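Beta-galactoside alpha-2,6-sialyltransferase (PDB 2Z4T) probably transfers sialic acid from its CMP-activated donor to galactose-containing acceptors such as lactose, forming an alpha-2,6 linkage. Local coordinates at residues I382-A385 with P391-L394; V358-T363 with S449-T454; F401-P406 with I429-L434. One frame throughout, in Å; residues are numbered along the deposited sequence.

How the interactions relate
Interactions 2 and 3 are buried and lie side by side in the CMP pocket, their centres about 8 Å apart; interaction 1 is only partly buried, its centre about 17 Å from that of interaction 2, at the C-terminal end of helix 371-386. That helix joins the two neighbouring strands, 356-360 and 399-403, on which interactions 2 and 3 are built, and its Ile382 packs on Phe359. The chemistry follows the place in the fold. Interaction 1 rests on a main-chain hydrogen bond closing a helix end, interaction 2 on two hydroxyls and a leucine, and interaction 3 on a lysine methylene against a phenylalanine ring, with CMP contacting the segments of interactions 2 and 3 alike.

Interaction 1 (I382-A385 with P391-L394); sequences INNA and PHYL
The His392 ring turns an edge to Asn384: the amide oxygen OD1 lies in the ring plane, 3.7 Å from CD2. Pro391 CG sits above one face of the imidazole, offset toward the rim. Asn384 and His392 run alongside each other and point the same way, with amide and ring planes 62° apart. Asn384 is held by hydrogen bonds from OD1 to Ser390 OG and from ND2 to Asn380 O and Pro504 O. Tyr393 meets the helix obliquely, its CD1 3.4 Å from Ala385 O; CG lies anti to the backbone N (chi1 -178°), which swings the ring back beside its own carbonyl and within touch of Ala385 O.

Ala385 O also takes the hydrogen bond of the contact, from Leu394 N at 2.8 Å. Beside it Leu394 CG rests on Ala385 CB at 4.0 Å, and both side chains continue onto Phe357 of strand 356-360, in the six-stranded parallel sheet. Here the chain leaving helix 371-386 folds back over its last turn before entering strand 399-403, within a beta-alpha-beta crossover. Near this C-terminal helix end, where carbonyls run short of regular partners, Leu394 N supplies Ala385 O with a donor and probably eases the local negative polarisation.

Interaction 2 (V358-T363 with S449-T454); sequences VFTGTT and SSLYFT. With C5P (cytidine-5'-monophosphate), chain C.
Two hydroxyls meet in the buried heart of this contact: Tyr452 OH donates to Thr360 OG1 over 2.6 Å, and it is the single hydrogen bond that joins the segments directly. The side chains arrive from opposite directions, the phenol from the loop after strand 443-447 and the threonine from the end of strand 356-360. With chi1 at 65°, Thr360 OG1 stands between its own backbone N and carbonyl carbon, which turns the hydroxyl to the phenol, while CB and CG2 meet Leu451 CD2.

Leu451 packs between the Tyr452 ring, Thr360 and the nucleotide with its two branches. CD1 lies over the centre of the Tyr452 ring, 3.5 Å above its plane. CD2 comes tip to tip with Thr360, 3.7 Å from CB, and also touches the cytosine at C4 of C5P.

CMP does the rest of the joining. At the base end, N4 of C5P donates to Gly361 O at 2.9 Å, nearly straight at 170°. At the phosphate end, Ser450 N gives a 2.7 Å bond to O2P and Ser449 OG one of 2.8 Å to O3P. Ser449 OG is used twice, since it also accepts from Leu451 N at 3.0 Å in an ST turn, which fixes the hydroxyl's position beside the phosphate.

This is the donor-nucleotide pocket in the C-terminal half of a GT-B enzyme. On this side the phosphate is held by neutral hydroxyl and main-chain donors, while the carbonyl facing N4 is consistent with recognition of the exocyclic amine of cytosine.

Interaction 3 (F401-P406 with I429-L434); sequences FFKGHP and ISFEVL. With C5P (cytidine-5'-monophosphate), chain C.
Lys403 meets Phe431 through CG, 3.8 Å from CD1, the two side chains passing at an oblique angle. The lysine leaves the strand with CG anti to the backbone N (chi1 180°), then bends at chi2. Its far end is doubtful, because CE is modelled too close to Ile429 O; as modelled, NZ lies near the base with a weak bond to O2 of C5P and a hydrogen bond to Ser427 O. In Phe431, chi1 -172° puts the ring beside its own carbonyl carbon, where CD1 meets Lys403 CG; separately, Phe431 N donates to O2 of C5P at 2.8 Å, a bent bond.

Glu432 folds at chi2 to bring its carboxylate to the ribose hydroxyls, where OE1 accepts from O3' of C5P at 3.0 Å. His405 reaches the phosphate with NE2, 2.8 Å from O1P and nearly straight at 171°; its ND1 is hydrogen-bonded to Gly407 N, which fixes the ring's rotation. Lys403 O takes a bond from N4 of C5P at 2.8 Å, and Pro406 CD packs on the base, 3.6 Å from N1. This is the cytidine and ribose side of the CMP site in a GT-B fold.

Strand 399-403 runs between strands 356-360 and 423-424 of the parallel sheet, with helix 410-417 packed against Phe402. Helix 431-436 starts beside the nucleotide, and helix 126-141 touches Ser430, Glu432 and Val433.

Interaction 1 (I382-A385 with P391-L394)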
ATOM      1  N   ILE A 382      -9.616  -2.241  28.375  1.00 37.72           N
ATOM      2  CA  ILE A 382      -8.982  -3.548  28.599  1.00 37.71           C
ATOM      3  C   ILE A 382      -9.518  -4.153  29.910  1.00 38.17           C
ATOM      4  O   ILE A 382      -9.884  -5.330  29.959  1.00 38.62           O
ATOM      5  CB  ILE A 382      -7.428  -3.451  28.593  1.00 37.79           C
ATOM      6  CG1 ILE A 382      -6.927  -3.060  27.196  1.00 37.58           C
ATOM      7  CG2 ILE A 382      -6.770  -4.770  29.020  1.00 36.37           C
ATOM      8  CD1 ILE A 382      -5.562  -2.490  27.172  1.00 34.02           C
ATOM      9  N   ASN A 383      -9.598  -3.334  30.953  1.00 38.46           N
ATOM     10  CA  ASN A 383     -10.056  -3.803  32.260  1.00 38.82           C
ATOM     11  C   ASN A 383     -11.466  -4.331  32.244  1.00 38.72           C
ATOM     12  O   ASN A 383     -11.760  -5.349  32.864  1.00 38.52           O
ATOM     13  CB  ASN A 383      -9.888  -2.727  33.327  1.00 38.74           C
ATOM     14  CG  ASN A 383      -8.442  -2.541  33.712  1.00 39.13           C
ATOM     15  OD1 ASN A 383      -7.612  -3.407  33.431  1.00 39.50           O
ATOM     16  ND2 ASN A 383      -8.123  -1.409  34.341  1.00 39.46           N
ATOM     17  N   ASN A 384     -12.325  -3.662  31.489  1.00 38.73           N
ATOM     18  CA  ASN A 384     -13.693  -4.124  31.330  1.00 38.36           C
ATOM     19  C   ASN A 384     -13.775  -5.537  30.745  1.00 38.04           C
ATOM     20  O   ASN A 384     -14.590  -6.354  31.186  1.00 38.20           O
ATOM     21  CB  ASN A 384     -14.456  -3.110  30.494  1.00 38.34           C
ATOM     22  CG  ASN A 384     -15.163  -2.092  31.356  1.00 38.79           C
ATOM     23  OD1 ASN A 384     -16.236  -2.387  31.883  1.00 38.43           O
ATOM     24  ND2 ASN A 384     -14.560  -0.895  31.534  1.00 35.82           N
ATOM     25  N   ALA A 385     -12.889  -5.824  29.790  1.00 37.26           N
ATOM     26  CA  ALA A 385     -12.800  -7.132  29.124  1.00 36.96           C
ATOM     27  C   ALA A 385     -12.278  -8.283  29.996  1.00 36.90           C
ATOM     28  O   ALA A 385     -12.738  -9.427  29.849  1.00 36.45           O
ATOM     29  CB  ALA A 385     -11.961  -7.023  27.829  1.00 36.24           C
ATOM     30  N   PRO A 391     -19.900  -6.148  33.017  1.00 37.42           N
ATOM     31  CA  PRO A 391     -20.743  -6.828  32.021  1.00 37.39           C
ATOM     32  C   PRO A 391     -20.031  -7.079  30.679  1.00 37.78           C
ATOM     33  O   PRO A 391     -20.488  -7.918  29.912  1.00 37.74           O
ATOM     34  CB  PRO A 391     -21.940  -5.876  31.845  1.00 37.25           C
ATOM     35  CG  PRO A 391     -21.471  -4.542  32.337  1.00 36.84           C
ATOM     36  CD  PRO A 391     -20.406  -4.799  33.364  1.00 37.44           C
ATOM     37  N   HIS A 392     -18.928  -6.380  30.405  1.00 37.78           N
ATOM     38  CA  HIS A 392     -18.182  -6.602  29.148  1.00 38.65           C
ATOM     39  C   HIS A 392     -17.110  -7.691  29.227  1.00 38.45           C
ATOM     40  O   HIS A 392     -16.407  -7.965  28.255  1.00 38.14           O
ATOM     41  CB  HIS A 392     -17.625  -5.282  28.608  1.00 38.91           C
ATOM     42  CG  HIS A 392     -18.662  -4.206  28.556  1.00 40.50           C
ATOM     43  ND1 HIS A 392     -19.728  -4.253  27.682  1.00 41.58           N
ATOM     44  CD2 HIS A 392     -18.861  -3.119  29.339  1.00 39.34           C
ATOM     45  CE1 HIS A 392     -20.523  -3.219  27.905  1.00 41.54           C
ATOM     46  NE2 HIS A 392     -20.017  -2.516  28.904  1.00 41.56           N
ATOM     47  N   TYR A 393     -17.024  -8.320  30.391  1.00 38.05           N
ATOM     48  CA  TYR A 393     -16.123  -9.422  30.633  1.00 38.38           C
ATOM     49  C   TYR A 393     -16.188 -10.386  29.470  1.00 39.12           C
ATOM     50  O   TYR A 393     -17.278 -10.747  29.034  1.00 39.36           O
ATOM     51  CB  TYR A 393     -16.548 -10.155  31.916  1.00 36.91           C
ATOM     52  CG  TYR A 393     -15.662 -11.306  32.298  1.00 35.93           C
ATOM     53  CD1 TYR A 393     -14.267 -11.158  32.345  1.00 35.35           C
ATOM     54  CD2 TYR A 393     -16.199 -12.548  32.645  1.00 35.00           C
ATOM     55  CE1 TYR A 393     -13.433 -12.218  32.717  1.00 32.89           C
ATOM     56  CE2 TYR A 393     -15.358 -13.615  33.013  1.00 34.24           C
ATOM     57  CZ  TYR A 393     -13.985 -13.434  33.045  1.00 33.47           C
ATOM     58  OH  TYR A 393     -13.168 -14.461  33.420  1.00 33.85           O
ATOM     59  N   LEU A 394     -15.035 -10.814  28.974  1.00 39.86           N
ATOM     60  CA  LEU A 394     -15.025 -11.754  27.853  1.00 41.05           C
ATOM     61  C   LEU A 394     -15.745 -13.089  28.136  1.00 41.66           C
ATOM     62  O   LEU A 394     -16.259 -13.708  27.205  1.00 41.74           O
ATOM     63  CB  LEU A 394     -13.609 -11.964  27.321  1.00 40.95           C
ATOM     64  CG  LEU A 394     -13.057 -10.707  26.622  1.00 41.68           C
ATOM     65  CD1 LEU A 394     -11.619 -10.882  26.158  1.00 41.31           C
ATOM     66  CD2 LEU A 394     -13.939 -10.287  25.459  1.00 42.30           C
TER

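Interaction 2 (V358-T363 with S449-T454)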
ATOM      1  N   VAL A 358      -6.732 -10.297  21.795  1.00 36.48           N
ATOM      2  CA  VAL A 358      -5.984  -9.136  21.343  1.00 36.62           C
ATOM      3  C   VAL A 358      -6.838  -7.902  21.546  1.00 37.26           C
ATOM      4  O   VAL A 358      -7.965  -7.843  21.054  1.00 37.53           O
ATOM      5  CB  VAL A 358      -5.552  -9.219  19.839  1.00 37.26           C
ATOM      6  CG1 VAL A 358      -4.929  -7.872  19.366  1.00 36.51           C
ATOM      7  CG2 VAL A 358      -4.577 -10.359  19.607  1.00 34.62           C
ATOM      8  N   PHE A 359      -6.326  -6.940  22.304  1.00 37.46           N
ATOM      9  CA  PHE A 359      -6.968  -5.651  22.392  1.00 38.05           C
ATOM     10  C   PHE A 359      -6.356  -4.757  21.330  1.00 38.80           C
ATOM     11  O   PHE A 359      -5.115  -4.648  21.261  1.00 39.50           O
ATOM     12  CB  PHE A 359      -6.813  -5.019  23.777  1.00 38.20           C
ATOM     13  CG  PHE A 359      -7.307  -3.604  23.839  1.00 38.46           C
ATOM     14  CD1 PHE A 359      -8.643  -3.334  24.090  1.00 38.42           C
ATOM     15  CD2 PHE A 359      -6.443  -2.539  23.586  1.00 40.57           C
ATOM     16  CE1 PHE A 359      -9.109  -2.023  24.122  1.00 39.94           C
ATOM     17  CE2 PHE A 359      -6.891  -1.217  23.611  1.00 39.76           C
ATOM     18  CZ  PHE A 359      -8.232  -0.958  23.878  1.00 39.51           C
ATOM     19  N   THR A 360      -7.200  -4.123  20.505  1.00 38.46           N
ATOM     20  CA  THR A 360      -6.702  -3.200  19.484  1.00 38.01           C
ATOM     21  C   THR A 360      -6.861  -1.756  19.948  1.00 39.14           C
ATOM     22  O   THR A 360      -7.958  -1.343  20.326  1.00 39.43           O
ATOM     23  CB  THR A 360      -7.383  -3.410  18.092  1.00 37.76           C
ATOM     24  OG1 THR A 360      -8.781  -3.089  18.152  1.00 35.57           O
ATOM     25  CG2 THR A 360      -7.229  -4.827  17.639  1.00 36.42           C
ATOM     26  N   GLY A 361      -5.774  -0.983  19.914  1.00 39.71           N
ATOM     27  CA  GLY A 361      -5.800   0.385  20.459  1.00 39.14           C
ATOM     28  C   GLY A 361      -6.082   1.443  19.414  1.00 39.31           C
ATOM     29  O   GLY A 361      -6.245   1.133  18.241  1.00 39.17           O
ATOM     30  N   THR A 362      -6.147   2.696  19.847  1.00 39.17           N
ATOM     31  CA  THR A 362      -6.297   3.819  18.939  1.00 39.58           C
ATOM     32  C   THR A 362      -5.292   4.935  19.268  1.00 40.22           C
ATOM     33  O   THR A 362      -4.527   4.833  20.223  1.00 39.40           O
ATOM     34  CB  THR A 362      -7.742   4.391  18.960  1.00 39.90           C
ATOM     35  OG1 THR A 362      -7.945   5.229  17.819  1.00 37.34           O
ATOM     36  CG2 THR A 362      -8.004   5.198  20.232  1.00 39.05           C
ATOM     37  N   THR A 363      -5.317   6.004  18.480  1.00 40.48           N
ATOM     38  CA  THR A 363      -4.501   7.162  18.792  1.00 41.67           C
ATOM     39  C   THR A 363      -5.320   8.412  18.568  1.00 42.91           C
ATOM     40  O   THR A 363      -6.390   8.320  17.981  1.00 43.75           O
ATOM     41  CB  THR A 363      -3.223   7.204  17.928  1.00 41.22           C
ATOM     42  OG1 THR A 363      -2.345   8.188  18.464  1.00 41.98           O
ATOM     43  CG2 THR A 363      -3.540   7.526  16.461  1.00 38.71           C
ATOM     44  N   SER A 449     -12.116   1.534  14.713  1.00 39.66           N
ATOM     45  CA  SER A 449     -10.959   1.653  13.855  1.00 38.38           C
ATOM     46  C   SER A 449     -11.308   1.126  12.493  1.00 37.91           C
ATOM     47  O   SER A 449     -12.209   0.278  12.361  1.00 38.32           O
ATOM     48  CB  SER A 449      -9.833   0.796  14.415  1.00 38.19           C
ATOM     49  OG  SER A 449      -8.813   0.613  13.439  1.00 38.82           O
ATOM     50  N   SER A 450     -10.562   1.580  11.492  1.00 36.82           N
ATOM     51  CA  SER A 450     -10.662   1.046  10.142  1.00 36.72           C
ATOM     52  C   SER A 450     -10.471  -0.468  10.100  1.00 37.03           C
ATOM     53  O   SER A 450     -11.004  -1.160   9.219  1.00 37.33           O
ATOM     54  CB  SER A 450      -9.640   1.713   9.229  1.00 36.59           C
ATOM     55  OG  SER A 450      -9.669   3.120   9.378  1.00 35.47           O
ATOM     56  N   LEU A 451      -9.728  -1.002  11.060  1.00 36.88           N
ATOM     57  CA  LEU A 451      -9.440  -2.426  11.033  1.00 36.83           C
ATOM     58  C   LEU A 451     -10.746  -3.241  11.150  1.00 37.35           C
ATOM     59  O   LEU A 451     -10.873  -4.307  10.538  1.00 37.83           O
ATOM     60  CB  LEU A 451      -8.371  -2.799  12.081  1.00 36.51           C
ATOM     61  CG  LEU A 451      -8.766  -2.816  13.566  1.00 36.43           C
ATOM     62  CD1 LEU A 451      -9.410  -4.164  13.945  1.00 33.66           C
ATOM     63  CD2 LEU A 451      -7.574  -2.484  14.488  1.00 35.33           C
ATOM     64  N   TYR A 452     -11.721  -2.707  11.886  1.00 37.41           N
ATOM     65  CA  TYR A 452     -13.045  -3.330  12.008  1.00 38.00           C
ATOM     66  C   TYR A 452     -13.922  -3.231  10.762  1.00 38.52           C
ATOM     67  O   TYR A 452     -14.993  -3.867  10.718  1.00 39.13           O
ATOM     68  CB  TYR A 452     -13.805  -2.822  13.250  1.00 37.27           C
ATOM     69  CG  TYR A 452     -13.099  -3.241  14.521  1.00 38.63           C
ATOM     70  CD1 TYR A 452     -13.111  -4.582  14.946  1.00 37.05           C
ATOM     71  CD2 TYR A 452     -12.367  -2.320  15.271  1.00 36.81           C
ATOM     72  CE1 TYR A 452     -12.450  -4.969  16.098  1.00 37.78           C
ATOM     73  CE2 TYR A 452     -11.701  -2.708  16.425  1.00 35.63           C
ATOM     74  CZ  TYR A 452     -11.736  -4.031  16.833  1.00 37.51           C
ATOM     75  OH  TYR A 452     -11.056  -4.416  17.984  1.00 37.32           O
ATOM     76  N   PHE A 453     -13.494  -2.445   9.770  1.00 37.98           N
ATOM     77  CA  PHE A 453     -14.202  -2.420   8.504  1.00 38.38           C
ATOM     78  C   PHE A 453     -13.957  -3.735   7.748  1.00 39.49           C
ATOM     79  O   PHE A 453     -14.732  -4.082   6.832  1.00 39.96           O
ATOM     80  CB  PHE A 453     -13.781  -1.220   7.631  1.00 37.91           C
ATOM     81  CG  PHE A 453     -14.315   0.136   8.107  1.00 36.44           C
ATOM     82  CD1 PHE A 453     -14.838   1.046   7.187  1.00 34.61           C
ATOM     83  CD2 PHE A 453     -14.261   0.510   9.456  1.00 35.89           C
ATOM     84  CE1 PHE A 453     -15.319   2.302   7.586  1.00 33.59           C
ATOM     85  CE2 PHE A 453     -14.741   1.751   9.884  1.00 35.30           C
ATOM     86  CZ  PHE A 453     -15.279   2.657   8.933  1.00 35.84           C
ATOM     87  N   THR A 454     -12.910  -4.468   8.141  1.00 39.77           N
ATOM     88  CA  THR A 454     -12.422  -5.620   7.374  1.00 40.42           C
ATOM     89  C   THR A 454     -12.438  -6.959   8.131  1.00 41.32           C
ATOM     90  O   THR A 454     -12.809  -7.980   7.562  1.00 41.65           O
ATOM     91  CB  THR A 454     -10.998  -5.348   6.871  1.00 40.26           C
ATOM     92  OG1 THR A 454     -10.996  -4.147   6.087  1.00 40.16           O
ATOM     93  CG2 THR A 454     -10.465  -6.502   6.044  1.00 39.31           C
TER
HETATM   94  O3P C5P C1427      -7.536   3.057  13.660  1.00 24.03           O
HETATM   95  P   C5P C1427      -7.486   3.530  12.255  1.00 26.09           P
HETATM   96  O1P C5P C1427      -6.567   4.742  12.206  1.00 26.09           O
HETATM   97  O2P C5P C1427      -8.858   3.625  11.619  1.00 23.00           O
HETATM   98  O5' C5P C1427      -6.800   2.358  11.445  1.00 25.07           O
HETATM   99  C5' C5P C1427      -6.281   2.536  10.145  1.00 24.98           C
HETATM  100  C4' C5P C1427      -5.367   1.335   9.916  1.00 25.11           C
HETATM  101  O4' C5P C1427      -4.305   1.339  10.881  1.00 24.90           O
HETATM  102  C3' C5P C1427      -6.050  -0.002  10.139  1.00 22.78           C
HETATM  103  O3' C5P C1427      -6.668  -0.515   8.963  1.00 28.64           O
HETATM  104  C2' C5P C1427      -4.883  -0.882  10.492  1.00 23.14           C
HETATM  105  O2' C5P C1427      -4.093  -1.157   9.333  1.00 24.69           O
HETATM  106  C1' C5P C1427      -3.996   0.005  11.304  1.00 23.28           C
HETATM  107  N1  C5P C1427      -4.243  -0.205  12.728  1.00 23.62           N
HETATM  108  C2  C5P C1427      -3.636  -1.315  13.378  1.00 23.55           C
HETATM  109  N3  C5P C1427      -3.826  -1.527  14.705  1.00 24.70           N
HETATM  110  C4  C5P C1427      -4.609  -0.687  15.434  1.00 24.24           C
HETATM  111  C5  C5P C1427      -5.226   0.422  14.818  1.00 23.83           C
HETATM  112  C6  C5P C1427      -5.018   0.648  13.446  1.00 23.37           C
HETATM  113  O2  C5P C1427      -2.930  -2.116  12.748  1.00 23.77           O
HETATM  114  N4  C5P C1427      -4.766  -0.926  16.761  1.00 23.42           N

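Interaction 3 (F401-P406 with I429-L434)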
ATOM      1  N   PHE A 401      -3.095  -9.848  24.835  1.00 36.96           N
ATOM      2  CA  PHE A 401      -2.245  -9.355  23.740  1.00 36.06           C
ATOM      3  C   PHE A 401      -2.643  -7.943  23.340  1.00 36.37           C
ATOM      4  O   PHE A 401      -3.823  -7.563  23.423  1.00 35.75           O
ATOM      5  CB  PHE A 401      -2.344 -10.284  22.531  1.00 35.58           C
ATOM      6  CG  PHE A 401      -1.700 -11.631  22.755  1.00 35.31           C
ATOM      7  CD1 PHE A 401      -0.457 -11.916  22.211  1.00 35.03           C
ATOM      8  CD2 PHE A 401      -2.328 -12.600  23.512  1.00 34.62           C
ATOM      9  CE1 PHE A 401       0.151 -13.135  22.413  1.00 35.01           C
ATOM     10  CE2 PHE A 401      -1.730 -13.836  23.734  1.00 36.18           C
ATOM     11  CZ  PHE A 401      -0.471 -14.101  23.188  1.00 35.19           C
ATOM     12  N   PHE A 402      -1.665  -7.156  22.902  1.00 36.58           N
ATOM     13  CA  PHE A 402      -1.922  -5.762  22.554  1.00 37.27           C
ATOM     14  C   PHE A 402      -1.445  -5.407  21.160  1.00 37.80           C
ATOM     15  O   PHE A 402      -0.349  -5.780  20.768  1.00 38.97           O
ATOM     16  CB  PHE A 402      -1.303  -4.832  23.604  1.00 36.77           C
ATOM     17  CG  PHE A 402      -1.397  -3.351  23.276  1.00 37.55           C
ATOM     18  CD1 PHE A 402      -2.636  -2.711  23.177  1.00 37.41           C
ATOM     19  CD2 PHE A 402      -0.245  -2.596  23.104  1.00 36.14           C
ATOM     20  CE1 PHE A 402      -2.722  -1.346  22.903  1.00 35.67           C
ATOM     21  CE2 PHE A 402      -0.315  -1.237  22.834  1.00 37.51           C
ATOM     22  CZ  PHE A 402      -1.558  -0.603  22.734  1.00 36.94           C
ATOM     23  N   LYS A 403      -2.273  -4.662  20.437  1.00 38.69           N
ATOM     24  CA  LYS A 403      -1.965  -4.068  19.128  1.00 39.46           C
ATOM     25  C   LYS A 403      -2.589  -2.662  19.247  1.00 40.01           C
ATOM     26  O   LYS A 403      -3.728  -2.514  18.835  1.00 40.90           O
ATOM     27  CB  LYS A 403      -2.737  -4.915  18.107  1.00 38.90           C
ATOM     28  CG  LYS A 403      -2.594  -4.512  16.647  1.00 40.87           C
ATOM     29  CD  LYS A 403      -1.110  -4.452  16.296  1.00 42.31           C
ATOM     30  CE  LYS A 403      -0.911  -3.833  14.997  1.00 44.34           C
ATOM     31  NZ  LYS A 403      -1.057  -2.381  14.977  1.00 44.07           N
ATOM     32  N   GLY A 404      -1.930  -1.583  19.715  1.00 40.81           N
ATOM     33  CA  GLY A 404      -0.849  -0.818  19.100  1.00 41.91           C
ATOM     34  C   GLY A 404      -1.556  -0.471  17.802  1.00 41.82           C
ATOM     35  O   GLY A 404      -1.183  -1.074  16.813  1.00 43.12           O
ATOM     36  N   HIS A 405      -2.407   0.558  17.682  1.00 41.22           N
ATOM     37  CA  HIS A 405      -2.128   1.794  16.904  1.00 41.21           C
ATOM     38  C   HIS A 405      -0.726   2.201  16.452  1.00 41.00           C
ATOM     39  O   HIS A 405       0.107   2.589  17.257  1.00 42.03           O
ATOM     40  CB  HIS A 405      -3.065   2.979  17.173  1.00 40.59           C
ATOM     41  CG  HIS A 405      -3.547   3.643  15.916  1.00 40.32           C
ATOM     42  ND1 HIS A 405      -2.720   4.391  15.098  1.00 40.46           N
ATOM     43  CD2 HIS A 405      -4.766   3.647  15.314  1.00 39.23           C
ATOM     44  CE1 HIS A 405      -3.410   4.827  14.056  1.00 37.11           C
ATOM     45  NE2 HIS A 405      -4.656   4.396  14.168  1.00 36.34           N
ATOM     46  N   PRO A 406      -0.466   2.066  15.144  1.00 40.42           N
ATOM     47  CA  PRO A 406       0.837   2.425  14.549  1.00 39.94           C
ATOM     48  C   PRO A 406       1.305   3.826  14.948  1.00 39.96           C
ATOM     49  O   PRO A 406       2.491   4.012  15.203  1.00 39.31           O
ATOM     50  CB  PRO A 406       0.587   2.343  13.045  1.00 40.02           C
ATOM     51  CG  PRO A 406      -0.549   1.349  12.893  1.00 40.67           C
ATOM     52  CD  PRO A 406      -1.400   1.473  14.165  1.00 40.20           C
ATOM     53  N   ILE A 429       2.781  -3.064  12.888  1.00 40.83           N
ATOM     54  CA  ILE A 429       2.257  -4.101  12.007  1.00 39.94           C
ATOM     55  C   ILE A 429       0.764  -3.848  11.781  1.00 40.04           C
ATOM     56  O   ILE A 429      -0.022  -3.933  12.735  1.00 38.93           O
ATOM     57  CB  ILE A 429       2.467  -5.514  12.621  1.00 40.02           C
ATOM     58  CG1 ILE A 429       3.941  -5.769  12.914  1.00 39.38           C
ATOM     59  CG2 ILE A 429       1.903  -6.597  11.720  1.00 38.31           C
ATOM     60  CD1 ILE A 429       4.166  -6.919  13.915  1.00 39.55           C
ATOM     61  N   SER A 430       0.359  -3.526  10.545  1.00 39.45           N
ATOM     62  CA  SER A 430      -1.083  -3.411  10.264  1.00 39.13           C
ATOM     63  C   SER A 430      -1.797  -4.683  10.700  1.00 39.26           C
ATOM     64  O   SER A 430      -1.327  -5.796  10.431  1.00 39.07           O
ATOM     65  CB  SER A 430      -1.358  -3.125   8.807  1.00 38.82           C
ATOM     66  OG  SER A 430      -1.472  -1.722   8.629  1.00 40.11           O
ATOM     67  N   PHE A 431      -2.914  -4.526  11.398  1.00 38.94           N
ATOM     68  CA  PHE A 431      -3.583  -5.673  11.962  1.00 39.08           C
ATOM     69  C   PHE A 431      -4.076  -6.605  10.867  1.00 39.10           C
ATOM     70  O   PHE A 431      -4.194  -7.828  11.068  1.00 38.26           O
ATOM     71  CB  PHE A 431      -4.734  -5.224  12.869  1.00 39.62           C
ATOM     72  CG  PHE A 431      -5.368  -6.336  13.642  1.00 39.20           C
ATOM     73  CD1 PHE A 431      -4.662  -7.007  14.630  1.00 43.61           C
ATOM     74  CD2 PHE A 431      -6.673  -6.707  13.393  1.00 40.03           C
ATOM     75  CE1 PHE A 431      -5.262  -8.055  15.378  1.00 43.26           C
ATOM     76  CE2 PHE A 431      -7.287  -7.716  14.118  1.00 39.75           C
ATOM     77  CZ  PHE A 431      -6.586  -8.401  15.111  1.00 41.33           C
ATOM     78  N   GLU A 432      -4.375  -6.050   9.698  1.00 39.47           N
ATOM     79  CA  GLU A 432      -4.871  -6.953   8.681  1.00 40.17           C
ATOM     80  C   GLU A 432      -3.833  -7.957   8.162  1.00 40.21           C
ATOM     81  O   GLU A 432      -4.205  -8.994   7.610  1.00 40.40           O
ATOM     82  CB  GLU A 432      -5.814  -6.321   7.628  1.00 40.42           C
ATOM     83  CG  GLU A 432      -5.620  -4.908   7.212  1.00 41.14           C
ATOM     84  CD  GLU A 432      -5.952  -3.843   8.223  1.00 40.97           C
ATOM     85  OE1 GLU A 432      -7.112  -3.455   8.414  1.00 40.14           O
ATOM     86  OE2 GLU A 432      -4.996  -3.295   8.760  1.00 42.94           O
ATOM     87  N   VAL A 433      -2.545  -7.736   8.440  1.00 40.16           N
ATOM     88  CA  VAL A 433      -1.600  -8.774   8.098  1.00 39.78           C
ATOM     89  C   VAL A 433      -1.801 -10.007   8.973  1.00 40.40           C
ATOM     90  O   VAL A 433      -1.574 -11.142   8.513  1.00 40.55           O
ATOM     91  CB  VAL A 433      -0.106  -8.317   7.973  1.00 40.49           C
ATOM     92  CG1 VAL A 433       0.024  -6.818   7.731  1.00 38.88           C
ATOM     93  CG2 VAL A 433       0.746  -8.791   9.105  1.00 38.66           C
ATOM     94  N   LEU A 434      -2.288  -9.812  10.202  1.00 40.37           N
ATOM     95  CA  LEU A 434      -2.629 -10.973  11.028  1.00 40.69           C
ATOM     96  C   LEU A 434      -3.814 -11.726  10.444  1.00 40.23           C
ATOM     97  O   LEU A 434      -3.874 -12.949  10.530  1.00 40.23           O
ATOM     98  CB  LEU A 434      -2.890 -10.631  12.505  1.00 40.82           C
ATOM     99  CG  LEU A 434      -1.902  -9.886  13.411  1.00 41.94           C
ATOM    100  CD1 LEU A 434      -1.862 -10.609  14.710  1.00 42.09           C
ATOM    101  CD2 LEU A 434      -0.481  -9.717  12.865  1.00 42.66           C
TER
HETATM  102  O3P C5P C1427      -7.536   3.057  13.660  1.00 24.03           O
HETATM  103  P   C5P C1427      -7.486   3.530  12.255  1.00 26.09           P
HETATM  104  O1P C5P C1427      -6.567   4.742  12.206  1.00 26.09           O
HETATM  105  O2P C5P C1427      -8.858   3.625  11.619  1.00 23.00           O
HETATM  106  O5' C5P C1427      -6.800   2.358  11.445  1.00 25.07           O
HETATM  107  C5' C5P C1427      -6.281   2.536  10.145  1.00 24.98           C
HETATM  108  C4' C5P C1427      -5.367   1.335   9.916  1.00 25.11           C
HETATM  109  O4' C5P C1427      -4.305   1.339  10.881  1.00 24.90           O
HETATM  110  C3' C5P C1427      -6.050  -0.002  10.139  1.00 22.78           C
HETATM  111  O3' C5P C1427      -6.668  -0.515   8.963  1.00 28.64           O
HETATM  112  C2' C5P C1427      -4.883  -0.882  10.492  1.00 23.14           C
HETATM  113  O2' C5P C1427      -4.093  -1.157   9.333  1.00 24.69           O
HETATM  114  C1' C5P C1427      -3.996   0.005  11.304  1.00 23.28           C
HETATM  115  N1  C5P C1427      -4.243  -0.205  12.728  1.00 23.62           N
HETATM  116  C2  C5P C1427      -3.636  -1.315  13.378  1.00 23.55           C
HETATM  117  N3  C5P C1427      -3.826  -1.527  14.705  1.00 24.70           N
HETATM  118  C4  C5P C1427      -4.609  -0.687  15.434  1.00 24.24           C
HETATM  119  C5  C5P C1427      -5.226   0.422  14.818  1.00 23.83           C
HETATM  120  C6  C5P C1427      -5.018   0.648  13.446  1.00 23.37           C
HETATM  121  O2  C5P C1427      -2.930  -2.116  12.748  1.00 23.77           O
HETATM  122  N4  C5P C1427      -4.766  -0.926  16.761  1.00 23.42           N